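Local coordinates for Endonuclease/exonuclease/phosphatase (Beutenbergia cavernae DSM 12333, PDB 4RUW), which is of unknown function but belongs to the endonuclease/exonuclease/phosphatase family, joining a DNase I-like domain to an immunoglobulin-like domain and carrying a bound zinc ion, at residues 82-87 / 92-97; 266-271 / 292-297; 309-314 / 320-325. One frame throughout, in Å; residues are numbered along the deposited sequence.

Contact 1: residues 82-87 / 92-97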
loop_
_atom_site.group_PDB
_atom_site.type_symbol
_atom_site.label_atom_id
_atom_site.label_comp_id
_atom_site.label_asym_id
_atom_site.label_seq_id
_atom_site.Cartn_x
_atom_site.Cartn_y
_atom_site.Cartn_z
ATOM N N ALA A 82 -13.282 -14.895 10.788
ATOM C CA ALA A 82 -14.295 -14.120 11.504
ATOM C C ALA A 82 -14.033 -12.618 11.376
ATOM O O ALA A 82 -14.966 -11.827 11.269
ATOM C CB ALA A 82 -14.371 -14.537 12.968
ATOM N N VAL A 83 -12.764 -12.224 11.373
ATOM C CA VAL A 83 -12.420 -10.818 11.187
ATOM C C VAL A 83 -12.777 -10.363 9.769
ATOM O O VAL A 83 -13.401 -9.314 9.581
ATOM C CB VAL A 83 -10.933 -10.549 11.477
ATOM C CG1 VAL A 83 -10.534 -9.156 11.001
ATOM C CG2 VAL A 83 -10.645 -10.714 12.965
ATOM N N ILE A 84 -12.390 -11.152 8.768
ATOM C CA ILE A 84 -12.749 -10.834 7.391
ATOM C C ILE A 84 -14.269 -10.715 7.230
ATOM O O ILE A 84 -14.759 -9.766 6.632
ATOM C CB ILE A 84 -12.156 -11.855 6.400
ATOM C CG1 ILE A 84 -10.623 -11.836 6.471
ATOM C CG2 ILE A 84 -12.661 -11.586 4.989
ATOM C CD1 ILE A 84 -9.943 -12.993 5.757
ATOM N N ARG A 85 -15.008 -11.670 7.789
ATOM C CA ARG A 85 -16.464 -11.666 7.714
ATOM C C ARG A 85 -17.052 -10.388 8.307
ATOM O O ARG A 85 -17.960 -9.787 7.733
ATOM C CB ARG A 85 -16.996 -12.891 8.467
ATOM C CG ARG A 85 -18.481 -13.147 8.365
ATOM C CD ARG A 85 -18.860 -14.442 9.118
ATOM N NE ARG A 85 -18.132 -15.611 8.611
ATOM C CZ ARG A 85 -17.254 -16.325 9.313
ATOM N NH1 ARG A 85 -16.992 -16.024 10.579
ATOM N NH2 ARG A 85 -16.633 -17.354 8.746
ATOM N N ALA A 86 -16.525 -9.969 9.451
ATOM C CA ALA A 86 -17.023 -8.780 10.133
ATOM C C ALA A 86 -16.725 -7.509 9.345
ATOM O O ALA A 86 -17.543 -6.598 9.303
ATOM C CB ALA A 86 -16.432 -8.687 11.526
ATOM N N GLU A 87 -15.553 -7.452 8.718
ATOM C CA GLU A 87 -15.156 -6.274 7.952
ATOM C C GLU A 87 -15.851 -6.228 6.587
ATOM O O GLU A 87 -16.018 -5.162 5.994
ATOM C CB GLU A 87 -13.637 -6.233 7.784
ATOM C CG GLU A 87 -12.859 -6.109 9.097
ATOM C CD GLU A 87 -12.991 -4.745 9.764
ATOM O OE1 GLU A 87 -13.658 -3.843 9.203
ATOM O OE2 GLU A 87 -12.395 -4.573 10.854
ATOM N N VAL A 92 -10.211 -8.942 -0.560
ATOM C CA VAL A 92 -9.185 -8.963 0.469
ATOM C C VAL A 92 -7.903 -9.604 -0.059
ATOM O O VAL A 92 -7.932 -10.613 -0.762
ATOM C CB VAL A 92 -9.677 -9.620 1.794
ATOM C CG1 VAL A 92 -10.132 -11.045 1.565
ATOM C CG2 VAL A 92 -8.591 -9.573 2.853
ATOM N N VAL A 93 -6.787 -8.967 0.271
ATOM C CA VAL A 93 -5.453 -9.452 -0.022
ATOM C C VAL A 93 -4.878 -9.995 1.280
ATOM O O VAL A 93 -4.908 -9.307 2.305
ATOM C CB VAL A 93 -4.571 -8.304 -0.555
ATOM C CG1 VAL A 93 -3.100 -8.698 -0.518
ATOM C CG2 VAL A 93 -5.030 -7.892 -1.958
ATOM N N LEU A 94 -4.391 -11.233 1.247
ATOM C CA LEU A 94 -3.782 -11.860 2.412
ATOM C C LEU A 94 -2.327 -12.215 2.132
ATOM O O LEU A 94 -1.998 -12.737 1.061
ATOM C CB LEU A 94 -4.534 -13.128 2.797
ATOM C CG LEU A 94 -6.024 -12.959 3.085
ATOM C CD1 LEU A 94 -6.678 -14.314 3.359
ATOM C CD2 LEU A 94 -6.268 -11.995 4.237
ATOM N N ASN A 95 -1.459 -11.917 3.096
ATOM C CA ASN A 95 -0.066 -12.355 3.063
ATOM C C ASN A 95 0.159 -13.447 4.102
ATOM O O ASN A 95 -0.589 -13.530 5.095
ATOM C CB ASN A 95 0.899 -11.199 3.371
ATOM C CG ASN A 95 0.695 -9.978 2.479
ATOM O OD1 ASN A 95 0.694 -8.854 2.969
ATOM N ND2 ASN A 95 0.571 -10.187 1.172
ATOM N N GLU A 96 1.185 -14.266 3.889
ATOM C CA GLU A 96 1.569 -15.326 4.819
ATOM C C GLU A 96 0.479 -16.384 4.968
ATOM O O GLU A 96 0.081 -16.745 6.076
ATOM C CB GLU A 96 1.979 -14.753 6.174
ATOM C CG GLU A 96 3.273 -13.964 6.128
ATOM C CD GLU A 96 4.451 -14.821 5.707
ATOM O OE1 GLU A 96 4.783 -15.775 6.441
ATOM O OE2 GLU A 96 5.037 -14.549 4.636
ATOM N N VAL A 97 0.018 -16.888 3.829
ATOM C CA VAL A 97 -0.923 -17.982 3.783
ATOM C C VAL A 97 -0.162 -19.198 3.264
ATOM O O VAL A 97 0.414 -19.147 2.174
ATOM C CB VAL A 97 -2.112 -17.665 2.834
ATOM C CG1 VAL A 97 -3.140 -18.784 2.894
ATOM C CG2 VAL A 97 -2.746 -16.319 3.162
#
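The Glu87 carboxylate, gripped by the His310 ring through OE1 and by the Ser312 hydroxyl through OE2, stands at the end of the helical turn that brings Ile84 onto Val92 and Leu94 of the neighbouring strand. The unit is a beta-alpha-beta crossover of the DNase I-like fold: strand 55-62 leads into helix 77-87, and the chain returns as strand 91-98, parallel to 55-62 and next to it in the sheet. Across the two segments the contact is wholly apolar, and one isoleucine meets both partners. Its CG1 stands beside the backbone N (chi1 -62°) and the chain then runs out extended to CD1, which reaches Leu94 CD2 tip to tip at 4.1 Å. The shorter branch takes the other partner, with Ile84 CG2 lying 4.3 Å from Val92 CG1. Ile84 therefore straddles two strand residues that alternate onto the same face, and together they bury about 107 Å². The intervening residue, Val93, turns to the other face, where it packs on Val196 and Ala198 of strand 192-200, so the strand is covered by helix on one side and by the second sheet on the other. The zinc site is not part of this core, the Leu94 side chain being about 14 Å from the metal. At the inner face of the strand the Asn95 amide is held from both ends: ND2 donates to Asn149 OD1, while OD1 accepts from Asp235 N.

Contact 2: residues 266-271 / 292-297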
loop_
_atom_site.group_PDB
_atom_site.type_symbol
_atom_site.label_atom_id
_atom_site.label_comp_id
_atom_site.label_asym_id
_atom_site.label_seq_id
_atom_site.Cartn_x
_atom_site.Cartn_y
_atom_site.Cartn_z
ATOM N N THR A 266 -3.580 5.202 0.238
ATOM C CA THR A 266 -4.958 5.541 0.558
ATOM C C THR A 266 -5.151 5.912 2.029
ATOM O O THR A 266 -5.852 6.871 2.329
ATOM C CB THR A 266 -5.963 4.456 0.115
ATOM O OG1 THR A 266 -5.711 3.232 0.811
ATOM C CG2 THR A 266 -5.880 4.235 -1.408
ATOM N N TRP A 267 -4.494 5.183 2.933
ATOM C CA TRP A 267 -4.598 5.502 4.350
ATOM C C TRP A 267 -4.256 6.964 4.609
ATOM O O TRP A 267 -4.969 7.679 5.317
ATOM C CB TRP A 267 -3.653 4.617 5.165
ATOM C CG TRP A 267 -3.750 4.914 6.640
ATOM C CD1 TRP A 267 -3.042 5.856 7.347
ATOM C CD2 TRP A 267 -4.636 4.287 7.579
ATOM N NE1 TRP A 267 -3.432 5.837 8.670
ATOM C CE2 TRP A 267 -4.405 4.890 8.835
ATOM C CE3 TRP A 267 -5.587 3.267 7.477
ATOM C CZ2 TRP A 267 -5.111 4.512 9.976
ATOM C CZ3 TRP A 267 -6.270 2.886 8.616
ATOM C CH2 TRP A 267 -6.029 3.502 9.846
ATOM N N ARG A 268 -3.150 7.408 4.022
ATOM C CA ARG A 268 -2.609 8.725 4.280
ATOM C C ARG A 268 -3.471 9.850 3.696
ATOM O O ARG A 268 -3.327 11.002 4.091
ATOM C CB ARG A 268 -1.202 8.738 3.697
ATOM C CG ARG A 268 -0.337 9.895 4.035
ATOM C CD ARG A 268 1.031 9.648 3.420
ATOM N NE ARG A 268 1.983 10.604 3.934
ATOM C CZ ARG A 268 3.297 10.462 3.852
ATOM N NH1 ARG A 268 3.827 9.399 3.240
ATOM N NH2 ARG A 268 4.072 11.404 4.362
ATOM N N GLN A 269 -4.371 9.527 2.770
ATOM C CA GLN A 269 -5.287 10.531 2.233
ATOM C C GLN A 269 -6.357 10.903 3.254
ATOM O O GLN A 269 -6.804 12.049 3.289
ATOM C CB GLN A 269 -5.986 10.038 0.961
ATOM C CG GLN A 269 -5.082 9.505 -0.132
ATOM C CD GLN A 269 -3.983 10.470 -0.516
ATOM O OE1 GLN A 269 -4.243 11.568 -1.000
ATOM N NE2 GLN A 269 -2.738 10.053 -0.310
ATOM N N VAL A 270 -6.781 9.933 4.068
ATOM C CA VAL A 270 -7.948 10.122 4.925
ATOM C C VAL A 270 -7.656 10.065 6.418
ATOM O O VAL A 270 -8.487 10.494 7.214
ATOM C CB VAL A 270 -9.088 9.116 4.609
ATOM C CG1 VAL A 270 -9.756 9.446 3.283
ATOM C CG2 VAL A 270 -8.591 7.675 4.662
ATOM N N ASN A 271 -6.499 9.532 6.809
ATOM C CA ASN A 271 -6.163 9.320 8.219
ATOM C C ASN A 271 -4.744 9.785 8.489
ATOM O O ASN A 271 -3.931 9.884 7.571
ATOM C CB ASN A 271 -6.218 7.831 8.575
ATOM C CG ASN A 271 -7.618 7.237 8.483
ATOM O OD1 ASN A 271 -8.611 7.882 8.800
ATOM N ND2 ASN A 271 -7.693 5.976 8.069
ATOM N N ASP A 292 5.409 4.938 13.588
ATOM C CA ASP A 292 6.002 4.876 12.257
ATOM C C ASP A 292 5.872 3.495 11.614
ATOM O O ASP A 292 6.094 3.352 10.409
ATOM C CB ASP A 292 7.480 5.263 12.316
ATOM C CG ASP A 292 7.694 6.606 12.964
ATOM O OD1 ASP A 292 7.044 7.582 12.529
ATOM O OD2 ASP A 292 8.486 6.685 13.927
ATOM N N ARG A 293 5.518 2.486 12.410
ATOM C CA ARG A 293 5.508 1.094 11.953
ATOM C C ARG A 293 4.236 0.714 11.201
ATOM O O ARG A 293 3.545 -0.258 11.530
ATOM C CB ARG A 293 5.820 0.142 13.108
ATOM C CG ARG A 293 7.275 0.237 13.538
ATOM C CD ARG A 293 7.627 -0.770 14.605
ATOM N NE ARG A 293 9.071 -0.820 14.785
ATOM C CZ ARG A 293 9.682 -1.479 15.758
ATOM N NH1 ARG A 293 8.964 -2.143 16.657
ATOM N NH2 ARG A 293 11.008 -1.464 15.832
ATOM N N ARG A 294 3.940 1.516 10.182
ATOM C CA ARG A 294 2.864 1.262 9.237
ATOM C C ARG A 294 3.542 0.734 7.983
ATOM O O ARG A 294 4.218 1.490 7.275
ATOM C CB ARG A 294 2.100 2.555 8.947
ATOM C CG ARG A 294 0.912 2.379 8.012
ATOM C CD ARG A 294 0.102 3.652 7.892
ATOM N NE ARG A 294 0.812 4.699 7.157
ATOM C CZ ARG A 294 0.644 4.945 5.858
ATOM N NH1 ARG A 294 -0.202 4.216 5.135
ATOM N NH2 ARG A 294 1.321 5.931 5.276
ATOM N N ILE A 295 3.393 -0.566 7.733
ATOM C CA ILE A 295 4.143 -1.228 6.666
ATOM C C ILE A 295 3.245 -2.055 5.752
ATOM O O ILE A 295 3.738 -2.672 4.797
ATOM C CB ILE A 295 5.304 -2.099 7.229
ATOM C CG1 ILE A 295 4.769 -3.199 8.151
ATOM C CG2 ILE A 295 6.352 -1.236 7.941
ATOM C CD1 ILE A 295 5.834 -4.196 8.576
ATOM N N ASP A 296 1.947 -2.073 6.045
ATOM C CA ASP A 296 0.940 -2.717 5.207
ATOM C C ASP A 296 0.137 -1.590 4.576
ATOM O O ASP A 296 -0.301 -0.687 5.281
ATOM C CB ASP A 296 0.014 -3.573 6.060
ATOM C CG ASP A 296 0.725 -4.749 6.722
ATOM O OD1 ASP A 296 1.310 -4.586 7.818
ATOM O OD2 ASP A 296 0.666 -5.866 6.163
ATOM N N TYR A 297 -0.029 -1.634 3.253
ATOM C CA TYR A 297 -0.574 -0.509 2.515
ATOM C C TYR A 297 -1.662 -0.934 1.539
ATOM O O TYR A 297 -1.669 -2.066 1.039
ATOM C CB TYR A 297 0.524 0.141 1.668
ATOM C CG TYR A 297 1.673 0.772 2.412
ATOM C CD1 TYR A 297 1.684 2.133 2.684
ATOM C CD2 TYR A 297 2.770 0.020 2.799
ATOM C CE1 TYR A 297 2.744 2.725 3.333
ATOM C CE2 TYR A 297 3.840 0.604 3.445
ATOM C CZ TYR A 297 3.819 1.958 3.715
ATOM O OH TYR A 297 4.878 2.568 4.341
#
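Trp267 has the CD methylene of Arg294 over one face of its indole, at the five-membered ring. The tryptophan stands on the short, weakly bonded helix 266-270, which follows edge strand 264-265 of the second sheet of the DNase I-like domain; the arginine comes from the loop entering strand 296-300, where it closes an inverse gamma turn centred on Arg293. A CH-pi contact forms where Arg294 CD sits 4.2 Å from the centroid of the Trp267 five-membered ring, 26° off its normal. The arm is bent at chi3 (70°), and beyond that bend the guanidinium, its plane 24° from that of the indole, extends past the rim, so that Trp267 CD1 lies over the guanidinium's own face. Arg294 NH1 approaches the root of the side chain, 3.5 Å from Trp267 CB. The charge is met by Asp265, whose OD2 forms a salt bridge with Arg294 NH2. That carboxylate probably also eases the nearness of Arg268, whose NH1 is 4.7 Å from Arg294 NH2 with the two guanidinium planes almost perpendicular. Arg268 is extended and points its own NH2 at Asn368 OD1 in the immunoglobulin-like domain. On the opposite face of the indole lies Asn271 ND2, 3.2 Å above the plane toward the rim, while Trp267 NE1 donates to Asp272 O. Trp267 O closes the helical turn with two donors, Val270 N at 3.2 Å and Asn271 N at 2.8 Å.

Contact 3: residues 309-314 / 320-325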
loop_
_atom_site.group_PDB
_atom_site.type_symbol
_atom_site.label_atom_id
_atom_site.label_comp_id
_atom_site.label_asym_id
_atom_site.label_seq_id
_atom_site.Cartn_x
_atom_site.Cartn_y
_atom_site.Cartn_z
ATOM N N GLY A 309 -10.991 4.850 6.103
ATOM C CA GLY A 309 -10.288 3.607 6.331
ATOM C C GLY A 309 -10.041 3.395 7.801
ATOM O O GLY A 309 -10.059 4.357 8.578
ATOM N N HIS A 310 -9.805 2.151 8.195
ATOM C CA HIS A 310 -9.485 1.855 9.585
ATOM C C HIS A 310 -8.615 0.616 9.659
ATOM O O HIS A 310 -8.637 -0.217 8.753
ATOM C CB HIS A 310 -10.757 1.665 10.429
ATOM C CG HIS A 310 -11.653 0.565 9.942
ATOM N ND1 HIS A 310 -12.586 0.758 8.949
ATOM C CD2 HIS A 310 -11.765 -0.730 10.323
ATOM C CE1 HIS A 310 -13.246 -0.373 8.740
ATOM N NE2 HIS A 310 -12.759 -1.293 9.555
ATOM N N VAL A 311 -7.852 0.493 10.738
ATOM C CA VAL A 311 -7.215 -0.775 11.034
ATOM C C VAL A 311 -8.240 -1.653 11.743
ATOM O O VAL A 311 -9.100 -1.167 12.482
ATOM C CB VAL A 311 -5.914 -0.636 11.870
ATOM C CG1 VAL A 311 -4.803 -0.013 11.020
ATOM C CG2 VAL A 311 -6.153 0.144 13.159
ATOM N N SER A 312 -8.181 -2.951 11.496
ATOM C CA SER A 312 -9.166 -3.835 12.089
ATOM C C SER A 312 -8.829 -4.139 13.534
ATOM O O SER A 312 -7.747 -4.656 13.837
ATOM C CB SER A 312 -9.280 -5.134 11.308
ATOM O OG SER A 312 -10.343 -5.907 11.823
ATOM N N LEU A 313 -9.767 -3.820 14.423
ATOM C CA LEU A 313 -9.619 -4.096 15.846
ATOM C C LEU A 313 -10.732 -5.032 16.338
ATOM O O LEU A 313 -10.982 -5.136 17.538
ATOM C CB LEU A 313 -9.590 -2.796 16.655
ATOM C CG LEU A 313 -8.474 -1.815 16.274
ATOM C CD1 LEU A 313 -8.609 -0.523 17.064
ATOM C CD2 LEU A 313 -7.103 -2.420 16.504
ATOM N N VAL A 314 -11.379 -5.722 15.405
ATOM C CA VAL A 314 -12.371 -6.747 15.744
ATOM C C VAL A 314 -11.760 -7.821 16.661
ATOM O O VAL A 314 -12.366 -8.237 17.652
ATOM C CB VAL A 314 -12.952 -7.395 14.452
ATOM C CG1 VAL A 314 -13.922 -8.511 14.787
ATOM C CG2 VAL A 314 -13.634 -6.341 13.590
ATOM N N ASP A 320 -0.020 -11.031 14.163
ATOM C CA ASP A 320 0.952 -10.028 14.584
ATOM C C ASP A 320 0.951 -8.766 13.709
ATOM O O ASP A 320 1.679 -7.814 14.000
ATOM C CB ASP A 320 2.362 -10.624 14.758
ATOM C CG ASP A 320 2.974 -11.117 13.462
ATOM O OD1 ASP A 320 2.286 -11.178 12.425
ATOM O OD2 ASP A 320 4.169 -11.461 13.499
ATOM N N HIS A 321 0.137 -8.761 12.649
ATOM C CA HIS A 321 -0.176 -7.532 11.915
ATOM C C HIS A 321 -1.652 -7.237 12.073
ATOM O O HIS A 321 -2.452 -8.160 12.265
ATOM C CB HIS A 321 0.097 -7.676 10.414
ATOM C CG HIS A 321 1.548 -7.719 10.045
ATOM N ND1 HIS A 321 2.136 -6.777 9.226
ATOM C CD2 HIS A 321 2.524 -8.602 10.366
ATOM C CE1 HIS A 321 3.415 -7.072 9.068
ATOM N NE2 HIS A 321 3.675 -8.173 9.750
ATOM N N LEU A 322 -2.010 -5.965 11.935
ATOM C CA LEU A 322 -3.400 -5.549 11.859
ATOM C C LEU A 322 -3.860 -5.503 10.410
ATOM O O LEU A 322 -3.108 -5.101 9.521
ATOM C CB LEU A 322 -3.581 -4.158 12.463
ATOM C CG LEU A 322 -3.211 -3.999 13.937
ATOM C CD1 LEU A 322 -3.396 -2.545 14.351
ATOM C CD2 LEU A 322 -4.027 -4.934 14.838
ATOM N N GLY A 323 -5.108 -5.887 10.179
ATOM C CA GLY A 323 -5.712 -5.698 8.874
ATOM C C GLY A 323 -5.955 -4.222 8.600
ATOM O O GLY A 323 -6.251 -3.450 9.514
ATOM N N VAL A 324 -5.814 -3.822 7.342
ATOM C CA VAL A 324 -6.089 -2.452 6.914
ATOM C C VAL A 324 -7.313 -2.513 6.009
ATOM O O VAL A 324 -7.332 -3.272 5.032
ATOM C CB VAL A 324 -4.889 -1.845 6.143
ATOM C CG1 VAL A 324 -5.227 -0.449 5.638
ATOM C CG2 VAL A 324 -3.640 -1.828 7.015
ATOM N N VAL A 325 -8.339 -1.739 6.347
ATOM C CA VAL A 325 -9.626 -1.802 5.666
ATOM C C VAL A 325 -9.969 -0.443 5.092
ATOM O O VAL A 325 -10.211 0.502 5.839
ATOM C CB VAL A 325 -10.743 -2.253 6.637
ATOM C CG1 VAL A 325 -12.060 -2.439 5.887
ATOM C CG2 VAL A 325 -10.336 -3.530 7.375
HETATM O O HOH W 1 -13.070 2.266 6.497
HETATM O O HOH W 2 -6.560 -6.915 12.585
#
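Backbone hydrogen bonds carry most of this pairing between the end of strand 304-311 and the start of strand 324-330. His310 and Val325 form an antiparallel hydrogen-bonded pair: His310 N donates to Val325 O at 2.9 Å, and Val325 N returns a bond of 2.9 Å to His310 O, almost along the C=O axis. Val311 and Val324 follow as the non-hydrogen-bonded pair. Beyond them the chains are still joined by Ser312 N to Gly323 O (2.8 Å), with the donor tilted 32° from the carbonyl plane; the same oxygen receives a CA-H...O contact from Val311 CA at 3.2 Å. The same two residues are also bridged by a water, which donates to Ser312 O at 2.8 Å and accepts from Gly323 N at 3.0 Å.

Ring packing occupies the face that holds His310 and Val325. The two side chains lie side by side, and Val325 CB sits over the imidazole, 3.9 Å from its centroid and 21° off the normal. His310 adopts the crowded position, with CG between the backbone N and carbonyl carbon (chi1 59°), which sets the ring flat against the valine. The ring is further fixed at both nitrogens: a second water meets ND1, and NE2 is engaged by Glu87.

Apolar contacts lie beside the strand ends, where Leu322 crosses Val311 at a slant. Leu322 CD1 is 4.0 Å from Val311 CB and also reaches CD2 of Leu313.

Ser319, Asp320 and His321, the Ser-Asp-His signature near the C-terminal end of DNase I-like domains, stand in the loop just before strand 324-330, whose antiparallel pairing with edge strand 304-311 closes one margin of the first sheet.

The contacts follow in series along the chain, 1, 2, then 3, all in the DNase I-like domain. Contacts 1 and 3, with centres about 10 Å apart, belong to one sheet, in which strand 55-62 lies between strands 91-98 and 324-330; helix 77-87, which forms one side of contact 1, also packs on contact 3 through Glu87. Contact 2 lies by the second sheet, its centre about 18 Å from that of contact 1 and about 11 Å from that of contact 3. Contact 3 links it to the first: Asp296 OD1 bonds His321 ND1, Asn271 ND2 bonds Gly309 O, and Trp267 packs on the His310-Val311 backbone. The set runs from an outer helix through both sheets toward the immunoglobulin-like domain.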